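Local coordinates for class II aldolase/adducin domain protein (PDB 3OCR) that is of unproven function but belongs to the class II aldolase/adducin family and may bind actin filaments, at residues V36-K48 with W257-Y271. Numbering follows the deposited sequence.
Sequences VKLAAAYRLAALK and WNALIRELERSGTDY
Packing through small residues joins the last helix of this class II aldolase/adducin fold, and the tail that follows it, to helix 29-47, with A40 set among the side chains of W257, I261, L264 and Y271. The axes of the short helical segments 36-47 and 257-265 cross at 70° and come within 10.4 Å of each other. W257 acts as a knob into the hole formed by K37, A40, A41 and L44. With CG anti to the backbone N (chi1 172°), its indole reaches across to helix 29-47, where the ring edge meets the backbone, CH2 lying 3.4 Å from K37 O. I261 CG1 lies over one indole face, and its CD1 continues to A40 CB at 3.6 Å. Further along, L44 CD2 comes to 3.4 Å from L260 O, while CD1 lies between L260 CB and the W257 ring. After the type I turn E265-G268 the chain swings back; L264 CD2 lies over one face of the Y271 ring, toward its rim, and Y271 CB is 3.7 Å from R43 CG. The guanidinium of R43, whose NE is bonded to I81 O, lies with one face over the Y271 backbone. At the C-terminal end of helix 29-47, K48 NZ forms a salt bridge with E263, meeting OE1 at 3.3 Å on the syn side, 16° out of the carboxylate plane. Beyond L260 and E263 packs a second subunit, so the contact exemplifies a steep helix-helix crossing with a single aromatic knob, beside a subunit interface.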
loop_
_atom_site.group_PDB
_atom_site.type_symbol
_atom_site.label_atom_id
_atom_site.label_comp_id
_atom_site.label_asym_id
_atom_site.label_seq_id
_atom_site.Cartn_x
_atom_site.Cartn_y
_atom_site.Cartn_z
ATOM N N VAL A 36 -14.917 23.295 14.351
ATOM C CA VAL A 36 -13.513 23.255 13.956
ATOM C C VAL A 36 -12.938 21.855 14.202
ATOM O O VAL A 36 -12.318 21.276 13.309
ATOM C CB VAL A 36 -12.702 24.344 14.683
ATOM C CG1 VAL A 36 -11.215 24.092 14.558
ATOM C CG2 VAL A 36 -13.062 25.744 14.132
ATOM N N LYS A 37 -13.157 21.325 15.405
ATOM C CA LYS A 37 -12.712 19.962 15.791
ATOM C C LYS A 37 -13.288 18.850 14.923
ATOM O O LYS A 37 -12.549 17.962 14.492
ATOM C CB LYS A 37 -12.992 19.681 17.280
ATOM C CG LYS A 37 -11.980 20.349 18.228
ATOM C CD LYS A 37 -12.440 20.381 19.680
ATOM C CE LYS A 37 -11.309 20.913 20.595
ATOM N NZ LYS A 37 -11.094 22.392 20.495
ATOM N N LEU A 38 -14.594 18.890 14.661
ATOM C CA LEU A 38 -15.233 17.867 13.805
ATOM C C LEU A 38 -14.740 17.967 12.352
ATOM O O LEU A 38 -14.498 16.941 11.726
ATOM C CB LEU A 38 -16.778 17.945 13.872
ATOM C CG LEU A 38 -17.540 16.860 13.131
ATOM C CD1 LEU A 38 -17.257 15.484 13.758
ATOM C CD2 LEU A 38 -19.058 17.153 13.116
ATOM N N ALA A 39 -14.541 19.195 11.840
ATOM C CA ALA A 39 -13.966 19.361 10.510
ATOM C C ALA A 39 -12.541 18.799 10.406
ATOM O O ALA A 39 -12.195 18.134 9.413
ATOM C CB ALA A 39 -13.999 20.890 10.039
ATOM N N ALA A 40 -11.726 19.035 11.438
ATOM C CA ALA A 40 -10.392 18.469 11.504
ATOM C C ALA A 40 -10.476 16.958 11.509
ATOM O O ALA A 40 -9.651 16.295 10.884
ATOM C CB ALA A 40 -9.673 18.940 12.750
ATOM N N ALA A 41 -11.466 16.414 12.205
ATOM C CA ALA A 41 -11.626 14.943 12.268
ATOM C C ALA A 41 -11.939 14.373 10.872
ATOM O O ALA A 41 -11.328 13.385 10.452
ATOM C CB ALA A 41 -12.681 14.578 13.239
ATOM N N TYR A 42 -12.833 15.035 10.128
ATOM C CA TYR A 42 -13.097 14.649 8.731
ATOM C C TYR A 42 -11.858 14.672 7.824
ATOM O O TYR A 42 -11.588 13.695 7.136
ATOM C CB TYR A 42 -14.218 15.497 8.129
ATOM C CG TYR A 42 -15.622 15.053 8.470
ATOM C CD1 TYR A 42 -16.242 14.039 7.726
ATOM C CD2 TYR A 42 -16.358 15.676 9.514
ATOM C CE1 TYR A 42 -17.534 13.649 7.981
ATOM C CE2 TYR A 42 -17.666 15.289 9.782
ATOM C CZ TYR A 42 -18.239 14.255 9.016
ATOM O OH TYR A 42 -19.509 13.828 9.237
ATOM N N ARG A 43 -11.129 15.791 7.807
ATOM C CA ARG A 43 -9.873 15.907 7.079
ATOM C C ARG A 43 -8.753 14.965 7.493
ATOM O O ARG A 43 -7.955 14.549 6.649
ATOM C CB ARG A 43 -9.334 17.348 7.185
ATOM C CG ARG A 43 -10.343 18.381 6.749
ATOM C CD ARG A 43 -10.319 18.571 5.245
ATOM N NE ARG A 43 -11.064 19.763 4.854
ATOM C CZ ARG A 43 -10.591 20.753 4.104
ATOM N NH1 ARG A 43 -9.365 20.712 3.604
ATOM N NH2 ARG A 43 -11.375 21.772 3.820
ATOM N N LEU A 44 -8.655 14.674 8.785
ATOM C CA LEU A 44 -7.669 13.705 9.286
ATOM C C LEU A 44 -7.965 12.298 8.761
ATOM O O LEU A 44 -7.044 11.548 8.388
ATOM C CB LEU A 44 -7.657 13.674 10.827
ATOM C CG LEU A 44 -6.952 14.850 11.490
ATOM C CD1 LEU A 44 -7.336 14.954 12.970
ATOM C CD2 LEU A 44 -5.436 14.703 11.335
ATOM N N ALA A 45 -9.252 11.972 8.720
ATOM C CA ALA A 45 -9.704 10.647 8.250
ATOM C C ALA A 45 -9.377 10.516 6.762
ATOM O O ALA A 45 -9.023 9.436 6.286
ATOM C CB ALA A 45 -11.209 10.472 8.487
ATOM N N ALA A 46 -9.477 11.641 6.048
ATOM C CA ALA A 46 -9.131 11.693 4.642
ATOM C C ALA A 46 -7.632 11.525 4.484
ATOM O O ALA A 46 -7.190 10.700 3.691
ATOM C CB ALA A 46 -9.630 13.010 3.999
ATOM N N LEU A 47 -6.856 12.282 5.260
ATOM C CA LEU A 47 -5.391 12.149 5.264
ATOM C C LEU A 47 -4.949 10.718 5.585
ATOM O O LEU A 47 -4.079 10.182 4.916
ATOM C CB LEU A 47 -4.773 13.125 6.261
ATOM C CG LEU A 47 -3.262 13.255 6.364
ATOM C CD1 LEU A 47 -2.692 13.939 5.110
ATOM C CD2 LEU A 47 -2.892 14.041 7.620
ATOM N N LYS A 48 -5.549 10.113 6.603
ATOM C CA LYS A 48 -5.213 8.749 7.015
ATOM C C LYS A 48 -5.920 7.686 6.187
ATOM O O LYS A 48 -5.784 6.495 6.472
ATOM C CB LYS A 48 -5.563 8.521 8.494
ATOM C CG LYS A 48 -4.898 9.468 9.481
ATOM C CD LYS A 48 -3.402 9.433 9.358
ATOM C CE LYS A 48 -2.737 10.228 10.461
ATOM N NZ LYS A 48 -1.262 10.094 10.379
ATOM N N TRP A 257 -4.141 14.281 20.031
ATOM C CA TRP A 257 -4.938 15.109 19.144
ATOM C C TRP A 257 -4.115 16.293 18.619
ATOM O O TRP A 257 -4.198 16.627 17.431
ATOM C CB TRP A 257 -6.165 15.647 19.877
ATOM C CG TRP A 257 -6.939 16.674 19.084
ATOM C CD1 TRP A 257 -6.879 18.050 19.199
ATOM C CD2 TRP A 257 -7.908 16.395 18.064
ATOM N NE1 TRP A 257 -7.763 18.627 18.308
ATOM C CE2 TRP A 257 -8.390 17.636 17.591
ATOM C CE3 TRP A 257 -8.401 15.212 17.499
ATOM C CZ2 TRP A 257 -9.364 17.729 16.580
ATOM C CZ3 TRP A 257 -9.357 15.296 16.487
ATOM C CH2 TRP A 257 -9.828 16.549 16.038
ATOM N N ASN A 258 -3.348 16.924 19.501
ATOM C CA ASN A 258 -2.580 18.140 19.132
ATOM C C ASN A 258 -1.531 17.849 18.046
ATOM O O ASN A 258 -1.197 18.725 17.238
ATOM C CB ASN A 258 -1.871 18.728 20.358
ATOM C CG ASN A 258 -2.820 19.400 21.332
ATOM O OD1 ASN A 258 -3.973 19.677 21.015
ATOM N ND2 ASN A 258 -2.321 19.695 22.523
ATOM N N ALA A 259 -0.992 16.634 18.058
ATOM C CA ALA A 259 -0.036 16.190 17.034
ATOM C C ALA A 259 -0.756 15.927 15.712
ATOM O O ALA A 259 -0.277 16.323 14.660
ATOM C CB ALA A 259 0.745 14.943 17.488
ATOM N N LEU A 260 -1.903 15.265 15.764
ATOM C CA LEU A 260 -2.742 15.110 14.566
ATOM C C LEU A 260 -3.027 16.468 13.917
ATOM O O LEU A 260 -2.911 16.607 12.704
ATOM C CB LEU A 260 -4.045 14.385 14.888
ATOM C CG LEU A 260 -3.877 12.887 15.183
ATOM C CD1 LEU A 260 -5.222 12.235 15.468
ATOM C CD2 LEU A 260 -3.174 12.127 14.055
ATOM N N ILE A 261 -3.390 17.455 14.733
ATOM C CA ILE A 261 -3.647 18.843 14.252
ATOM C C ILE A 261 -2.429 19.489 13.601
ATOM O O ILE A 261 -2.547 20.062 12.519
ATOM C CB ILE A 261 -4.201 19.762 15.374
ATOM C CG1 ILE A 261 -5.596 19.304 15.816
ATOM C CG2 ILE A 261 -4.219 21.266 14.950
ATOM C CD1 ILE A 261 -6.632 19.270 14.710
ATOM N N ARG A 262 -1.272 19.430 14.260
ATOM C CA ARG A 262 -0.030 19.946 13.672
ATOM C C ARG A 262 0.244 19.272 12.319
ATOM O O ARG A 262 0.631 19.941 11.375
ATOM C CB ARG A 262 1.195 19.789 14.608
ATOM C CG ARG A 262 1.146 20.587 15.911
ATOM C CD ARG A 262 2.534 20.686 16.620
ATOM N NE ARG A 262 3.133 19.373 16.849
ATOM C CZ ARG A 262 2.827 18.539 17.851
ATOM N NH1 ARG A 262 1.949 18.871 18.801
ATOM N NH2 ARG A 262 3.429 17.355 17.916
ATOM N N GLU A 263 0.045 17.950 12.237
ATOM C CA GLU A 263 0.247 17.217 10.985
ATOM C C GLU A 263 -0.733 17.659 9.909
ATOM O O GLU A 263 -0.338 17.920 8.765
ATOM C CB GLU A 263 0.094 15.707 11.193
ATOM C CG GLU A 263 0.632 14.900 10.012
ATOM C CD GLU A 263 0.332 13.416 10.122
ATOM O OE1 GLU A 263 0.140 12.913 11.256
ATOM O OE2 GLU A 263 0.284 12.759 9.062
ATOM N N LEU A 264 -2.012 17.729 10.280
ATOM C CA LEU A 264 -3.050 18.234 9.393
ATOM C C LEU A 264 -2.713 19.626 8.829
ATOM O O LEU A 264 -2.753 19.813 7.626
ATOM C CB LEU A 264 -4.423 18.231 10.094
ATOM C CG LEU A 264 -5.621 18.783 9.296
ATOM C CD1 LEU A 264 -5.819 18.044 7.971
ATOM C CD2 LEU A 264 -6.882 18.751 10.112
ATOM N N GLU A 265 -2.360 20.571 9.700
ATOM C CA GLU A 265 -2.075 21.969 9.323
ATOM C C GLU A 265 -0.951 22.093 8.290
ATOM O O GLU A 265 -0.850 23.103 7.573
ATOM C CB GLU A 265 -1.677 22.766 10.568
ATOM C CG GLU A 265 -2.695 22.716 11.702
ATOM C CD GLU A 265 -3.394 24.030 11.932
ATOM O OE1 GLU A 265 -2.750 25.074 11.731
ATOM O OE2 GLU A 265 -4.584 24.027 12.319
ATOM N N ARG A 266 -0.098 21.068 8.254
ATOM C CA ARG A 266 0.937 20.890 7.244
ATOM C C ARG A 266 0.349 20.874 5.829
ATOM O O ARG A 266 1.043 21.205 4.875
ATOM C CB ARG A 266 1.673 19.581 7.519
ATOM C CG ARG A 266 3.159 19.612 7.293
ATOM C CD ARG A 266 3.848 18.504 8.082
ATOM N NE ARG A 266 3.865 18.808 9.511
ATOM C CZ ARG A 266 4.133 17.932 10.474
ATOM N NH1 ARG A 266 4.405 16.665 10.176
ATOM N NH2 ARG A 266 4.117 18.326 11.742
ATOM N N SER A 267 -0.926 20.493 5.701
ATOM C CA SER A 267 -1.642 20.532 4.408
ATOM C C SER A 267 -2.442 21.823 4.191
ATOM O O SER A 267 -3.208 21.922 3.232
ATOM C CB SER A 267 -2.601 19.339 4.269
ATOM O OG SER A 267 -2.070 18.155 4.839
ATOM N N GLY A 268 -2.279 22.805 5.078
ATOM C CA GLY A 268 -3.092 24.028 5.039
ATOM C C GLY A 268 -4.220 24.063 6.072
ATOM O O GLY A 268 -4.577 23.035 6.662
ATOM N N THR A 269 -4.788 25.255 6.270
ATOM C CA THR A 269 -5.720 25.516 7.374
ATOM C C THR A 269 -7.163 25.760 6.929
ATOM O O THR A 269 -7.971 26.304 7.686
ATOM C CB THR A 269 -5.263 26.730 8.209
ATOM O OG1 THR A 269 -5.317 27.907 7.396
ATOM C CG2 THR A 269 -3.836 26.532 8.747
ATOM N N ASP A 270 -7.489 25.346 5.710
ATOM C CA ASP A 270 -8.842 25.489 5.170
ATOM C C ASP A 270 -9.926 24.836 6.038
ATOM O O ASP A 270 -11.061 25.309 6.081
ATOM C CB ASP A 270 -8.908 24.898 3.759
ATOM C CG ASP A 270 -8.165 25.738 2.731
ATOM O OD1 ASP A 270 -8.081 26.975 2.895
ATOM O OD2 ASP A 270 -7.664 25.153 1.745
ATOM N N TYR A 271 -9.575 23.763 6.731
ATOM C CA TYR A 271 -10.556 23.003 7.506
ATOM C C TYR A 271 -11.259 23.840 8.575
ATOM O O TYR A 271 -12.399 23.553 8.940
ATOM C CB TYR A 271 -9.921 21.759 8.144
ATOM C CG TYR A 271 -9.076 22.056 9.355
ATOM C CD1 TYR A 271 -9.651 22.127 10.629
ATOM C CD2 TYR A 271 -7.704 22.273 9.233
ATOM C CE1 TYR A 271 -8.888 22.415 11.744
ATOM C CE2 TYR A 271 -6.922 22.560 10.353
ATOM C CZ TYR A 271 -7.524 22.639 11.599
ATOM O OH TYR A 271 -6.763 22.926 12.709
#